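Local coordinates for protelomerase (Agrobacterium tumefaciens, PDB 4F43), which generates and protects the covalently closed hairpin ends of a linear chromosome, probably by cutting and rejoining DNA strands at the telomere junctions, at residues A[153-167]-A[175-187]. The protein carries 1 engineered substitution. Residues are numbered along the deposited sequence; the frame is centred on the assembly and turned at random.
Engineered in segment 153-167: A154 (natural residue Arg). With nucleotides of chain B.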
loop_
_atom_site.group_PDB
_atom_site.type_symbol
_atom_site.label_atom_id
_atom_site.label_comp_id
_atom_site.label_asym_id
_atom_site.label_seq_id
_atom_site.Cartn_x
_atom_site.Cartn_y
_atom_site.Cartn_z
ATOM N N ARG A 153 10.225 0.827 2.598
ATOM C CA ARG A 153 9.343 0.203 1.618
ATOM C C ARG A 153 8.035 -0.243 2.269
ATOM O O ARG A 153 7.971 -0.451 3.481
ATOM C CB ARG A 153 10.033 -0.980 0.933
ATOM C CG ARG A 153 11.310 -0.624 0.181
ATOM C CD ARG A 153 11.115 0.579 -0.729
ATOM N NE ARG A 153 11.670 1.800 -0.152
ATOM C CZ ARG A 153 11.599 2.995 -0.730
ATOM N NH1 ARG A 153 12.133 4.053 -0.137
ATOM N NH2 ARG A 153 10.990 3.130 -1.901
ATOM N N ALA A 154 6.995 -0.383 1.454
ATOM C CA ALA A 154 5.681 -0.797 1.932
ATOM C C ALA A 154 5.695 -2.269 2.335
ATOM O O ALA A 154 6.494 -3.046 1.814
ATOM C CB ALA A 154 4.632 -0.544 0.854
ATOM N N PRO A 155 4.814 -2.652 3.277
ATOM C CA PRO A 155 4.688 -4.038 3.745
ATOM C C PRO A 155 4.560 -5.055 2.611
ATOM O O PRO A 155 5.180 -6.114 2.679
ATOM C CB PRO A 155 3.401 -4.001 4.569
ATOM C CG PRO A 155 3.372 -2.622 5.120
ATOM C CD PRO A 155 3.949 -1.737 4.045
ATOM N N TYR A 156 3.773 -4.739 1.589
ATOM C CA TYR A 156 3.619 -5.638 0.450
ATOM C C TYR A 156 4.949 -5.799 -0.280
ATOM O O TYR A 156 5.380 -6.918 -0.570
ATOM C CB TYR A 156 2.543 -5.119 -0.506
ATOM C CG TYR A 156 2.199 -6.074 -1.623
ATOM C CD1 TYR A 156 1.574 -7.285 -1.359
ATOM C CD2 TYR A 156 2.492 -5.761 -2.945
ATOM C CE1 TYR A 156 1.257 -8.162 -2.378
ATOM C CE2 TYR A 156 2.177 -6.632 -3.971
ATOM C CZ TYR A 156 1.560 -7.831 -3.683
ATOM O OH TYR A 156 1.245 -8.700 -4.700
ATOM N N GLU A 157 5.599 -4.672 -0.557
ATOM C CA GLU A 157 6.901 -4.669 -1.210
ATOM C C GLU A 157 7.923 -5.444 -0.386
ATOM O O GLU A 157 8.598 -6.334 -0.900
ATOM C CB GLU A 157 7.390 -3.234 -1.414
ATOM C CG GLU A 157 6.489 -2.382 -2.293
ATOM C CD GLU A 157 6.883 -0.917 -2.280
ATOM O OE1 GLU A 157 7.659 -0.518 -1.387
ATOM O OE2 GLU A 157 6.418 -0.167 -3.164
ATOM N N VAL A 158 8.020 -5.102 0.896
ATOM C CA VAL A 158 8.982 -5.724 1.805
ATOM C C VAL A 158 8.803 -7.235 1.914
ATOM O O VAL A 158 9.741 -7.997 1.682
ATOM C CB VAL A 158 8.895 -5.115 3.226
ATOM C CG1 VAL A 158 9.722 -5.932 4.209
ATOM C CG2 VAL A 158 9.352 -3.667 3.219
ATOM N N PHE A 159 7.596 -7.663 2.265
ATOM C CA PHE A 159 7.338 -9.075 2.526
ATOM C C PHE A 159 7.240 -9.938 1.269
ATOM O O PHE A 159 7.558 -11.126 1.308
ATOM C CB PHE A 159 6.067 -9.249 3.364
ATOM C CG PHE A 159 6.209 -8.798 4.792
ATOM C CD1 PHE A 159 6.938 -9.548 5.698
ATOM C CD2 PHE A 159 5.599 -7.637 5.231
ATOM C CE1 PHE A 159 7.064 -9.141 7.011
ATOM C CE2 PHE A 159 5.721 -7.225 6.540
ATOM C CZ PHE A 159 6.456 -7.978 7.432
ATOM N N THR A 160 6.802 -9.355 0.155
ATOM C CA THR A 160 6.473 -10.174 -1.011
ATOM C C THR A 160 7.372 -10.022 -2.242
ATOM O O THR A 160 7.599 -10.996 -2.957
ATOM C CB THR A 160 5.002 -9.982 -1.444
ATOM O OG1 THR A 160 4.820 -8.662 -1.968
ATOM C CG2 THR A 160 4.064 -10.190 -0.265
ATOM N N GLN A 161 7.880 -8.821 -2.504
ATOM C CA GLN A 161 8.535 -8.585 -3.791
ATOM C C GLN A 161 9.650 -7.537 -3.806
ATOM O O GLN A 161 9.847 -6.858 -4.814
ATOM C CB GLN A 161 7.483 -8.230 -4.846
ATOM C CG GLN A 161 6.608 -7.046 -4.465
ATOM C CD GLN A 161 5.498 -6.798 -5.466
ATOM O OE1 GLN A 161 5.175 -7.664 -6.279
ATOM N NE2 GLN A 161 4.909 -5.608 -5.415
ATOM N N ALA A 162 10.386 -7.413 -2.707
ATOM C CA ALA A 162 11.510 -6.484 -2.663
ATOM C C ALA A 162 12.804 -7.149 -3.125
ATOM O O ALA A 162 13.027 -8.334 -2.876
ATOM C CB ALA A 162 11.679 -5.910 -1.264
ATOM N N GLU A 163 13.650 -6.380 -3.803
ATOM C CA GLU A 163 14.957 -6.866 -4.237
ATOM C C GLU A 163 16.032 -5.838 -3.917
ATOM O O GLU A 163 16.407 -5.034 -4.769
ATOM C CB GLU A 163 14.965 -7.160 -5.738
ATOM C CG GLU A 163 13.912 -8.153 -6.197
ATOM C CD GLU A 163 13.723 -8.139 -7.701
ATOM O OE1 GLU A 163 12.755 -8.760 -8.188
ATOM O OE2 GLU A 163 14.543 -7.504 -8.397
ATOM N N PHE A 164 16.526 -5.867 -2.684
ATOM C CA PHE A 164 17.549 -4.920 -2.257
ATOM C C PHE A 164 18.941 -5.373 -2.681
ATOM O O PHE A 164 19.316 -6.528 -2.489
ATOM C CB PHE A 164 17.494 -4.711 -0.742
ATOM C CG PHE A 164 16.139 -4.304 -0.238
ATOM C CD1 PHE A 164 15.586 -3.086 -0.600
ATOM C CD2 PHE A 164 15.421 -5.135 0.602
ATOM C CE1 PHE A 164 14.340 -2.708 -0.136
ATOM C CE2 PHE A 164 14.176 -4.763 1.069
ATOM C CZ PHE A 164 13.634 -3.547 0.700
ATOM N N SER A 165 19.704 -4.450 -3.258
ATOM C CA SER A 165 21.035 -4.755 -3.770
ATOM C C SER A 165 22.003 -3.609 -3.470
ATOM O O SER A 165 21.579 -2.460 -3.333
ATOM C CB SER A 165 20.967 -5.038 -5.275
ATOM O OG SER A 165 20.263 -4.018 -5.958
ATOM N N PRO A 166 23.306 -3.919 -3.353
ATOM C CA PRO A 166 24.313 -2.915 -2.982
ATOM C C PRO A 166 24.415 -1.755 -3.969
ATOM O O PRO A 166 24.452 -1.967 -5.181
ATOM C CB PRO A 166 25.622 -3.716 -2.974
ATOM C CG PRO A 166 25.345 -4.921 -3.810
ATOM C CD PRO A 166 23.912 -5.247 -3.547
ATOM N N ALA A 167 24.458 -0.538 -3.434
ATOM C CA ALA A 167 24.583 0.665 -4.248
ATOM C C ALA A 167 26.006 1.206 -4.188
ATOM O O ALA A 167 26.532 1.458 -3.105
ATOM C CB ALA A 167 23.594 1.721 -3.783
ATOM N N LYS A 175 27.336 3.461 2.218
ATOM C CA LYS A 175 27.032 3.136 3.604
ATOM C C LYS A 175 25.578 3.442 3.955
ATOM O O LYS A 175 24.960 2.728 4.744
ATOM C CB LYS A 175 27.975 3.886 4.547
ATOM C CG LYS A 175 27.838 3.485 6.003
ATOM C CD LYS A 175 28.885 4.164 6.864
ATOM C CE LYS A 175 28.797 3.688 8.304
ATOM N NZ LYS A 175 29.854 4.296 9.160
ATOM N N TRP A 176 25.031 4.495 3.357
ATOM C CA TRP A 176 23.686 4.943 3.704
ATOM C C TRP A 176 22.721 4.987 2.519
ATOM O O TRP A 176 21.888 5.888 2.427
ATOM C CB TRP A 176 23.743 6.313 4.386
ATOM C CG TRP A 176 24.568 6.318 5.639
ATOM C CD1 TRP A 176 25.910 6.548 5.736
ATOM C CD2 TRP A 176 24.105 6.075 6.973
ATOM N NE1 TRP A 176 26.310 6.466 7.049
ATOM C CE2 TRP A 176 25.221 6.176 7.827
ATOM C CE3 TRP A 176 22.854 5.785 7.527
ATOM C CZ2 TRP A 176 25.124 5.997 9.205
ATOM C CZ3 TRP A 176 22.761 5.607 8.895
ATOM C CH2 TRP A 176 23.888 5.714 9.719
ATOM N N SER A 177 22.831 4.008 1.624
ATOM C CA SER A 177 21.895 3.876 0.509
ATOM C C SER A 177 21.989 2.500 -0.143
ATOM O O SER A 177 23.066 1.908 -0.216
ATOM C CB SER A 177 22.128 4.965 -0.542
ATOM O OG SER A 177 23.238 4.656 -1.365
ATOM N N ILE A 178 20.851 1.998 -0.613
ATOM C CA ILE A 178 20.793 0.719 -1.317
ATOM C C ILE A 178 19.954 0.846 -2.586
ATOM O O ILE A 178 19.448 1.922 -2.898
ATOM C CB ILE A 178 20.184 -0.386 -0.431
ATOM C CG1 ILE A 178 18.728 -0.058 -0.090
ATOM C CG2 ILE A 178 21.003 -0.576 0.839
ATOM C CD1 ILE A 178 18.073 -1.076 0.820
ATOM N N LEU A 179 19.810 -0.257 -3.316
ATOM C CA LEU A 179 18.967 -0.283 -4.506
ATOM C C LEU A 179 17.675 -1.043 -4.217
ATOM O O LEU A 179 17.620 -1.851 -3.291
ATOM C CB LEU A 179 19.712 -0.918 -5.682
ATOM C CG LEU A 179 21.053 -0.286 -6.064
ATOM C CD1 LEU A 179 21.655 -0.995 -7.268
ATOM C CD2 LEU A 179 20.889 1.201 -6.339
ATOM N N PHE A 180 16.638 -0.786 -5.007
ATOM C CA PHE A 180 15.324 -1.361 -4.740
ATOM C C PHE A 180 14.550 -1.753 -6.000
ATOM O O PHE A 180 14.637 -1.083 -7.031
ATOM C CB PHE A 180 14.495 -0.398 -3.885
ATOM C CG PHE A 180 13.039 -0.756 -3.805
ATOM C CD1 PHE A 180 12.623 -1.859 -3.078
ATOM C CD2 PHE A 180 12.087 0.015 -4.453
ATOM C CE1 PHE A 180 11.281 -2.191 -3.005
ATOM C CE2 PHE A 180 10.745 -0.310 -4.383
ATOM C CZ PHE A 180 10.341 -1.414 -3.659
ATOM N N ASN A 181 13.792 -2.840 -5.894
ATOM C CA ASN A 181 12.946 -3.333 -6.976
ATOM C C ASN A 181 12.014 -4.417 -6.442
ATOM O O ASN A 181 12.457 -5.321 -5.738
ATOM C CB ASN A 181 13.809 -3.900 -8.105
ATOM C CG ASN A 181 13.089 -3.915 -9.441
ATOM O OD1 ASN A 181 12.357 -2.984 -9.777
ATOM N ND2 ASN A 181 13.298 -4.976 -10.212
ATOM N N GLY A 182 10.724 -4.329 -6.753
ATOM C CA GLY A 182 10.174 -3.239 -7.536
ATOM C C GLY A 182 8.993 -2.579 -6.853
ATOM O O GLY A 182 8.408 -3.129 -5.919
ATOM N N GLN A 183 8.640 -1.393 -7.333
ATOM C CA GLN A 183 7.570 -0.599 -6.741
ATOM C C GLN A 183 6.207 -1.270 -6.897
ATOM O O GLN A 183 5.995 -2.065 -7.814
ATOM C CB GLN A 183 7.548 0.794 -7.380
ATOM C CG GLN A 183 6.643 1.815 -6.698
ATOM C CD GLN A 183 7.270 2.438 -5.465
ATOM O OE1 GLN A 183 8.131 1.843 -4.818
ATOM N NE2 GLN A 183 6.844 3.653 -5.139
ATOM N N ALA A 184 5.291 -0.949 -5.990
ATOM C CA ALA A 184 3.918 -1.427 -6.072
ATOM C C ALA A 184 2.983 -0.283 -6.451
ATOM O O ALA A 184 3.394 0.877 -6.485
ATOM C CB ALA A 184 3.491 -2.047 -4.751
ATOM N N LYS A 185 1.730 -0.627 -6.745
ATOM C CA LYS A 185 0.693 0.350 -7.089
ATOM C C LYS A 185 1.003 1.172 -8.340
ATOM O O LYS A 185 0.391 2.217 -8.568
ATOM C CB LYS A 185 0.417 1.289 -5.911
ATOM C CG LYS A 185 -0.028 0.594 -4.634
ATOM C CD LYS A 185 -0.356 1.612 -3.554
ATOM C CE LYS A 185 -1.433 2.579 -4.029
ATOM N NZ LYS A 185 -1.662 3.684 -3.057
ATOM N N THR A 186 1.948 0.702 -9.149
ATOM C CA THR A 186 2.364 1.437 -10.340
ATOM C C THR A 186 1.347 1.320 -11.470
ATOM O O THR A 186 1.209 2.235 -12.283
ATOM C CB THR A 186 3.732 0.953 -10.858
ATOM O OG1 THR A 186 3.637 -0.416 -11.268
ATOM C CG2 THR A 186 4.790 1.088 -9.777
ATOM N N LYS A 187 0.650 0.187 -11.515
ATOM C CA LYS A 187 -0.302 -0.112 -12.583
ATOM C C LYS A 187 0.348 -0.072 -13.966
ATOM O O LYS A 187 -0.325 0.162 -14.971
ATOM C CB LYS A 187 -1.512 0.824 -12.522
ATOM C CG LYS A 187 -2.464 0.527 -11.375
ATOM C CD LYS A 187 -3.581 1.555 -11.284
ATOM C CE LYS A 187 -3.055 2.901 -10.813
ATOM N NZ LYS A 187 -4.152 3.890 -10.618
ATOM P P DT B 23 0.419 -3.058 1.435
ATOM O OP1 DT B 23 1.851 -2.864 1.752
ATOM O OP2 DT B 23 -0.154 -4.420 1.411
ATOM O "O5'" DT B 23 -0.448 -2.179 2.451
ATOM C "C5'" DT B 23 -0.085 -0.827 2.712
ATOM C "C4'" DT B 23 -1.102 -0.162 3.624
ATOM O "O4'" DT B 23 -2.421 -0.267 3.027
ATOM C "C3'" DT B 23 -1.228 -0.772 5.019
ATOM O "O3'" DT B 23 -1.349 0.266 5.987
ATOM C "C2'" DT B 23 -2.506 -1.594 4.929
ATOM C "C1'" DT B 23 -3.328 -0.692 4.022
ATOM N N1 DT B 23 -4.500 -1.355 3.382
ATOM C C2 DT B 23 -5.759 -0.913 3.712
ATOM O O2 DT B 23 -5.962 -0.009 4.500
ATOM N N3 DT B 23 -6.779 -1.571 3.081
ATOM C C4 DT B 23 -6.679 -2.605 2.173
ATOM O O4 DT B 23 -7.673 -3.123 1.668
ATOM C C5 DT B 23 -5.331 -3.022 1.870
ATOM C C7 DT B 23 -5.083 -4.137 0.898
ATOM C C6 DT B 23 -4.322 -2.386 2.482
ATOM P P DT B 22 -0.713 -3.376 -5.657
ATOM O OP1 DT B 22 0.262 -3.115 -6.740
ATOM O OP2 DT B 22 -1.351 -4.706 -5.543
ATOM O "O5'" DT B 22 -0.013 -3.043 -4.255
ATOM C "C5'" DT B 22 -0.586 -3.481 -3.024
ATOM C "C4'" DT B 22 -0.985 -2.306 -2.149
ATOM O "O4'" DT B 22 -2.308 -1.862 -2.528
ATOM C "C3'" DT B 22 -1.105 -2.609 -0.660
ATOM O "O3'" DT B 22 0.132 -2.378 0.007
ATOM C "C2'" DT B 22 -2.166 -1.627 -0.178
ATOM C "C1'" DT B 22 -2.849 -1.129 -1.449
ATOM N N1 DT B 22 -4.334 -1.293 -1.417
ATOM C C2 DT B 22 -5.077 -0.468 -0.603
ATOM O O2 DT B 22 -4.593 0.401 0.100
ATOM N N3 DT B 22 -6.428 -0.691 -0.643
ATOM C C4 DT B 22 -7.104 -1.634 -1.392
ATOM O O4 DT B 22 -8.327 -1.747 -1.348
ATOM C C5 DT B 22 -6.265 -2.465 -2.220
ATOM C C7 DT B 22 -6.877 -3.529 -3.083
ATOM C C6 DT B 22 -4.941 -2.259 -2.193
ATOM P P DC B 15 2.427 6.213 -8.822
ATOM O OP1 DC B 15 3.509 5.239 -9.089
ATOM O OP2 DC B 15 2.769 7.610 -8.477
ATOM O "O5'" DC B 15 1.442 6.246 -10.084
ATOM C "C5'" DC B 15 0.922 5.023 -10.597
ATOM C "C4'" DC B 15 -0.283 5.249 -11.495
ATOM O "O4'" DC B 15 -1.364 5.840 -10.729
ATOM C "C3'" DC B 15 -0.059 6.182 -12.684
ATOM O "O3'" DC B 15 -0.761 5.688 -13.822
ATOM C "C2'" DC B 15 -0.675 7.485 -12.190
ATOM C "C1'" DC B 15 -1.889 6.912 -11.481
ATOM N N1 DC B 15 -2.573 7.867 -10.579
ATOM C C2 DC B 15 -3.966 7.813 -10.468
ATOM O O2 DC B 15 -4.591 6.968 -11.124
ATOM N N3 DC B 15 -4.590 8.689 -9.643
ATOM C C4 DC B 15 -3.874 9.582 -8.955
ATOM N N4 DC B 15 -4.532 10.426 -8.153
ATOM C C5 DC B 15 -2.451 9.649 -9.060
ATOM C C6 DC B 15 -1.843 8.781 -9.876
HETATM O O HOH W 1 8.301 2.310 -2.274
#
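E157 of helix 155-161 meets F180, Q183 and A184 where the helix packs against the end of a small antiparallel sheet, within the telomere resolvase catalytic domain. E157 CB and CD lie 4.1 and 3.8 Å from F180 CZ. E157 CG, anti to the carbonyl carbon (chi1 -61°), sits 3.9 Å from A184 CB. The extended chain carries the carboxylate across to segment 175-187, and each oxygen receives a backbone N-H: A184 N reaches E157 OE2 at 3.1 Å on the anti side, whereas the N of A154, an engineered residue at the helix N-cap, meets E157 OE1 from above the carboxylate plane. These two bonds limit rotation of the group. E157 OE2 and Q183 OE1 are a close pair of acceptors, not hydrogen-bonded; a water lies near both E157 OE1 and Q183 OE1, and Q183 NE2 bonds L291 O. E157 OE1 rests 3.6 Å from F180 CZ. R153 covers one face of that ring, its CD 3.5 Å from the centroid, 7° off the normal, a CH-pi contact; R153 NH1 hydrogen-bonds I290 O. Consecutive DNA phosphates accept Y156 N, at DT23 of chain B, and K185 N, which bonds OP1 of DT22 of chain B at 2.9 Å.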